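Local atomic coordinates of nuclear and cytoplasmic polyadenylated RNA-binding protein PUB1 (Saccharomyces cerevisiae, PDB entry 3MD1), a protein that binds polyadenylated RNA, preferring poly(U), and T-rich single-stranded DNA, and may accompany transcripts from nucleus to cytoplasm, here represented by its second RRM domain. Residues F50-Q53 / D54-Q57; G65-N69 / G70-R74. All blocks are in the same frame, centred on the assembly; numbering follows the deposited sequence.

Both contacts are local and belong to one RNA recognition motif, the second of PUB1, in which two helices pack on one face of an antiparallel sheet. Interaction 1 comes first along the chain: residues 50-57 lead from the end of strand 45-50 into the first turn of helix 53-63. Interaction 2, residues 65-74, follows that helix and forms the hairpin of strands 67-68 and 71-77. Their centres are 21 Å apart and their nearest atoms about 11 Å, so they do not touch. Helix 53-63 and the sheet connect them: one contact starts the second helix, the other returns the chain to the sheet by way of its edge strand 67-68.

Interaction 1: residues F50-Q53 / D54-Q57; sequences FTSQ and DDAQ
Ala56 lies over one face of the Phe50 ring, its CA 3.9 Å from the ring centroid in a CH-pi contact only 17° off the normal, while its CB reaches Phe50 CD1 at 3.6 Å. This is the tight, buried side of the turn. CG of Phe50 stands beside its backbone N (chi1 -63°), which brings the ring under the first helical turn. Ser52 is the N-cap: Asp55 N donates to Ser52 OG over 3.3 Å in a nearly straight bond (165°), and Ser52 OG donates weakly to Asp55 OD2. The backbone closes the turn, with Ala56 N bonded to Ser52 O at 2.9 Å and Gln57 N to Gln53 O at 2.8 Å. The solvent side is looser. Gln53 runs out extended, and Asp54 is exposed, touching the turn through CB. Asp54 and Asp55 both lie in the first turn, where the helix N-terminus would probably favour their charge. The stronger partner of Asp55 OD2 is Ser27 OG, in the loop before strand 28-35. Phe50 packs on Leu4 of strand 2-7 and on Phe25, and Ala56 on Phe2 and on Trp77 of strand 71-77, seating the helix start against the sheet.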
loop_
_atom_site.group_PDB
_atom_site.type_symbol
_atom_site.label_atom_id
_atom_site.label_comp_id
_atom_site.label_asym_id
_atom_site.label_seq_id
_atom_site.Cartn_x
_atom_site.Cartn_y
_atom_site.Cartn_z
ATOM N N PHE A 50 -2.162 -7.414 6.729
ATOM C CA PHE A 50 -1.325 -8.417 7.412
ATOM C C PHE A 50 -2.079 -9.100 8.558
ATOM O O PHE A 50 -3.002 -8.515 9.144
ATOM C CB PHE A 50 -0.061 -7.762 7.995
ATOM C CG PHE A 50 0.859 -7.162 6.960
ATOM C CD1 PHE A 50 0.611 -5.899 6.425
ATOM C CD2 PHE A 50 1.993 -7.853 6.539
ATOM C CE1 PHE A 50 1.462 -5.357 5.464
ATOM C CE2 PHE A 50 2.858 -7.304 5.586
ATOM C CZ PHE A 50 2.586 -6.059 5.048
ATOM N N THR A 51 -1.668 -10.323 8.909
ATOM C CA THR A 51 -2.278 -11.018 10.064
ATOM C C THR A 51 -1.746 -10.494 11.401
ATOM O O THR A 51 -2.418 -10.601 12.435
ATOM C CB THR A 51 -2.083 -12.560 10.028
ATOM O OG1 THR A 51 -0.701 -12.886 10.208
ATOM C CG2 THR A 51 -2.589 -13.163 8.732
ATOM N N SER A 52 -0.547 -9.916 11.361
ATOM C CA SER A 52 0.228 -9.591 12.554
ATOM C C SER A 52 0.625 -8.115 12.592
ATOM O O SER A 52 1.113 -7.572 11.598
ATOM C CB SER A 52 1.486 -10.459 12.589
ATOM O OG SER A 52 2.487 -9.891 13.421
ATOM N N GLN A 53 0.427 -7.481 13.748
ATOM C CA GLN A 53 0.780 -6.070 13.917
ATOM C C GLN A 53 2.281 -5.823 13.776
ATOM O O GLN A 53 2.698 -4.905 13.059
ATOM C CB GLN A 53 0.283 -5.521 15.256
ATOM C CG GLN A 53 0.464 -4.009 15.398
ATOM C CD GLN A 53 0.102 -3.499 16.774
ATOM O OE1 GLN A 53 -0.571 -4.184 17.549
ATOM N NE2 GLN A 53 0.545 -2.292 17.089
ATOM N N ASP A 54 3.086 -6.638 14.460
ATOM C CA ASP A 54 4.537 -6.481 14.409
ATOM C C ASP A 54 5.061 -6.626 12.982
ATOM O O ASP A 54 5.954 -5.885 12.566
ATOM C CB ASP A 54 5.234 -7.476 15.350
ATOM C CG ASP A 54 5.046 -7.131 16.823
ATOM O OD1 ASP A 54 4.555 -6.021 17.138
ATOM O OD2 ASP A 54 5.394 -7.981 17.672
ATOM N N ASP A 55 4.485 -7.572 12.240
ATOM C CA ASP A 55 4.858 -7.811 10.846
ATOM C C ASP A 55 4.409 -6.681 9.903
ATOM O O ASP A 55 5.149 -6.289 8.994
ATOM C CB ASP A 55 4.314 -9.168 10.382
ATOM C CG ASP A 55 5.080 -10.349 10.981
ATOM O OD1 ASP A 55 6.278 -10.198 11.292
ATOM O OD2 ASP A 55 4.492 -11.439 11.128
ATOM N N ALA A 56 3.212 -6.141 10.124
ATOM C CA ALA A 56 2.782 -4.958 9.381
ATOM C C ALA A 56 3.714 -3.769 9.678
ATOM O O ALA A 56 4.130 -3.052 8.767
ATOM C CB ALA A 56 1.328 -4.613 9.706
ATOM N N GLN A 57 4.052 -3.592 10.953
ATOM C CA GLN A 57 4.974 -2.536 11.378
ATOM C C GLN A 57 6.329 -2.668 10.685
ATOM O O GLN A 57 6.862 -1.697 10.166
ATOM C CB GLN A 57 5.157 -2.548 12.908
ATOM C CG GLN A 57 6.106 -1.449 13.447
ATOM C CD GLN A 57 5.483 -0.062 13.440
ATOM O OE1 GLN A 57 4.402 0.158 13.999
ATOM N NE2 GLN A 57 6.165 0.890 12.810
#

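Interaction 2: residues G65-N69 / G70-R74; sequences GQDLN and GRPLR
Gln66 O accepts Leu73 N at 2.8 Å in an almost straight bond (170°), Pro72 CA adds a CA-H...O contact to it at 3.5 Å, and the Leu73 side chain packs alongside with CG 3.3 Å from the same oxygen. The motif is a beta hairpin at the edge of the RRM sheet, short strand 67-68 turning back into strand 71-77 through a type I' turn from Leu68 to Arg71. Both middle residues of the turn, Asn69 and Gly70, have positive phi. Leu68 and Arg71 exchange two backbone bonds as a hydrogen-bonded pair; Leu68 N reaches Arg71 O at 2.9 Å, and Arg71 N returns a bond to Leu68 O. At the non-hydrogen-bonded pair, Asp67 OD1 sits 3.2 Å from Pro72 N, which has no hydrogen to offer. With CG beside its backbone N (chi1 -66°), Leu73 brings CG close to Gln66 O and CD2 to within 4.1 Å of Leu68 CB, the two side chains crossing at a slant. Replacing Leu73 by an alanine would probably leave Leu68 without its CD2 partner and take CG and CD1 away from Gln66 O. Elsewhere, Arg71 NE forms a salt bridge with Asp8, and Asn69 ND2 bonds Asn12 OD1, linking the hairpin to the loop after strand 2-7. At the open end, Gly65 N bonds Leu73 O, and the Arg74 guanidinium turns one face to Pro72 CB, 3.6 Å above its plane and offset toward its rim.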
loop_
_atom_site.group_PDB
_atom_site.type_symbol
_atom_site.label_atom_id
_atom_site.label_comp_id
_atom_site.label_asym_id
_atom_site.label_seq_id
_atom_site.Cartn_x
_atom_site.Cartn_y
_atom_site.Cartn_z
ATOM N N GLY A 65 9.432 5.127 2.214
ATOM C CA GLY A 65 10.212 5.988 1.334
ATOM C C GLY A 65 11.014 5.295 0.252
ATOM O O GLY A 65 11.803 5.945 -0.437
ATOM N N GLN A 66 10.836 3.981 0.117
ATOM C CA GLN A 66 11.507 3.235 -0.943
ATOM C C GLN A 66 10.756 3.484 -2.236
ATOM O O GLN A 66 9.549 3.708 -2.223
ATOM C CB GLN A 66 11.581 1.739 -0.616
ATOM C CG GLN A 66 12.227 1.428 0.742
ATOM C CD GLN A 66 13.734 1.646 0.794
ATOM O OE1 GLN A 66 14.348 1.529 1.865
ATOM N NE2 GLN A 66 14.333 1.963 -0.347
ATOM N N ASP A 67 11.472 3.481 -3.354
ATOM C CA ASP A 67 10.850 3.784 -4.651
ATOM C C ASP A 67 10.098 2.618 -5.280
ATOM O O ASP A 67 10.584 1.490 -5.325
ATOM C CB ASP A 67 11.888 4.330 -5.638
ATOM C CG ASP A 67 12.115 5.832 -5.490
ATOM O OD1 ASP A 67 11.533 6.455 -4.572
ATOM O OD2 ASP A 67 12.873 6.391 -6.297
ATOM N N LEU A 68 8.903 2.918 -5.777
ATOM C CA LEU A 68 8.149 2.000 -6.612
ATOM C C LEU A 68 7.741 2.776 -7.851
ATOM O O LEU A 68 7.121 3.829 -7.742
ATOM C CB LEU A 68 6.909 1.494 -5.873
ATOM C CG LEU A 68 5.983 0.585 -6.692
ATOM C CD1 LEU A 68 6.693 -0.709 -7.106
ATOM C CD2 LEU A 68 4.719 0.311 -5.882
ATOM N N ASN A 69 8.110 2.262 -9.032
ATOM C CA ASN A 69 7.838 2.967 -10.287
ATOM C C ASN A 69 8.196 4.458 -10.201
ATOM O O ASN A 69 7.444 5.317 -10.651
ATOM C CB ASN A 69 6.380 2.766 -10.733
ATOM C CG ASN A 69 6.089 1.338 -11.183
ATOM O OD1 ASN A 69 6.900 0.429 -10.991
ATOM N ND2 ASN A 69 4.928 1.141 -11.799
ATOM N N GLY A 70 9.351 4.748 -9.606
ATOM C CA GLY A 70 9.908 6.093 -9.606
ATOM C C GLY A 70 9.409 7.028 -8.521
ATOM O O GLY A 70 9.829 8.191 -8.463
ATOM N N ARG A 71 8.520 6.526 -7.660
ATOM C CA ARG A 71 7.914 7.336 -6.606
ATOM C C ARG A 71 8.142 6.736 -5.223
ATOM O O ARG A 71 7.951 5.525 -5.035
ATOM C CB ARG A 71 6.410 7.479 -6.852
ATOM C CG ARG A 71 6.039 8.214 -8.145
ATOM C CD ARG A 71 5.970 9.731 -7.976
ATOM N NE ARG A 71 4.782 10.144 -7.220
ATOM C CZ ARG A 71 3.561 10.257 -7.741
ATOM N NH1 ARG A 71 2.548 10.631 -6.973
ATOM N NH2 ARG A 71 3.353 10.005 -9.035
ATOM N N PRO A 72 8.523 7.581 -4.243
ATOM C CA PRO A 72 8.750 7.063 -2.894
ATOM C C PRO A 72 7.447 6.653 -2.214
ATOM O O PRO A 72 6.492 7.418 -2.189
ATOM C CB PRO A 72 9.409 8.230 -2.149
ATOM C CG PRO A 72 9.114 9.449 -2.958
ATOM C CD PRO A 72 8.826 9.017 -4.368
ATOM N N LEU A 73 7.425 5.443 -1.666
ATOM C CA LEU A 73 6.260 4.970 -0.936
ATOM C C LEU A 73 6.080 5.778 0.336
ATOM O O LEU A 73 7.037 5.975 1.097
ATOM C CB LEU A 73 6.423 3.488 -0.582
ATOM C CG LEU A 73 6.452 2.531 -1.783
ATOM C CD1 LEU A 73 7.100 1.212 -1.374
ATOM C CD2 LEU A 73 5.053 2.308 -2.362
ATOM N N ARG A 74 4.851 6.228 0.575
ATOM C CA ARG A 74 4.523 7.000 1.777
ATOM C C ARG A 74 3.546 6.193 2.596
ATOM O O ARG A 74 2.363 6.134 2.274
ATOM C CB ARG A 74 3.907 8.356 1.408
ATOM C CG ARG A 74 4.794 9.221 0.569
ATOM C CD ARG A 74 6.083 9.538 1.265
ATOM N NE ARG A 74 6.921 10.400 0.431
ATOM C CZ ARG A 74 8.245 10.502 0.536
ATOM N NH1 ARG A 74 8.918 9.782 1.428
ATOM N NH2 ARG A 74 8.906 11.323 -0.277
#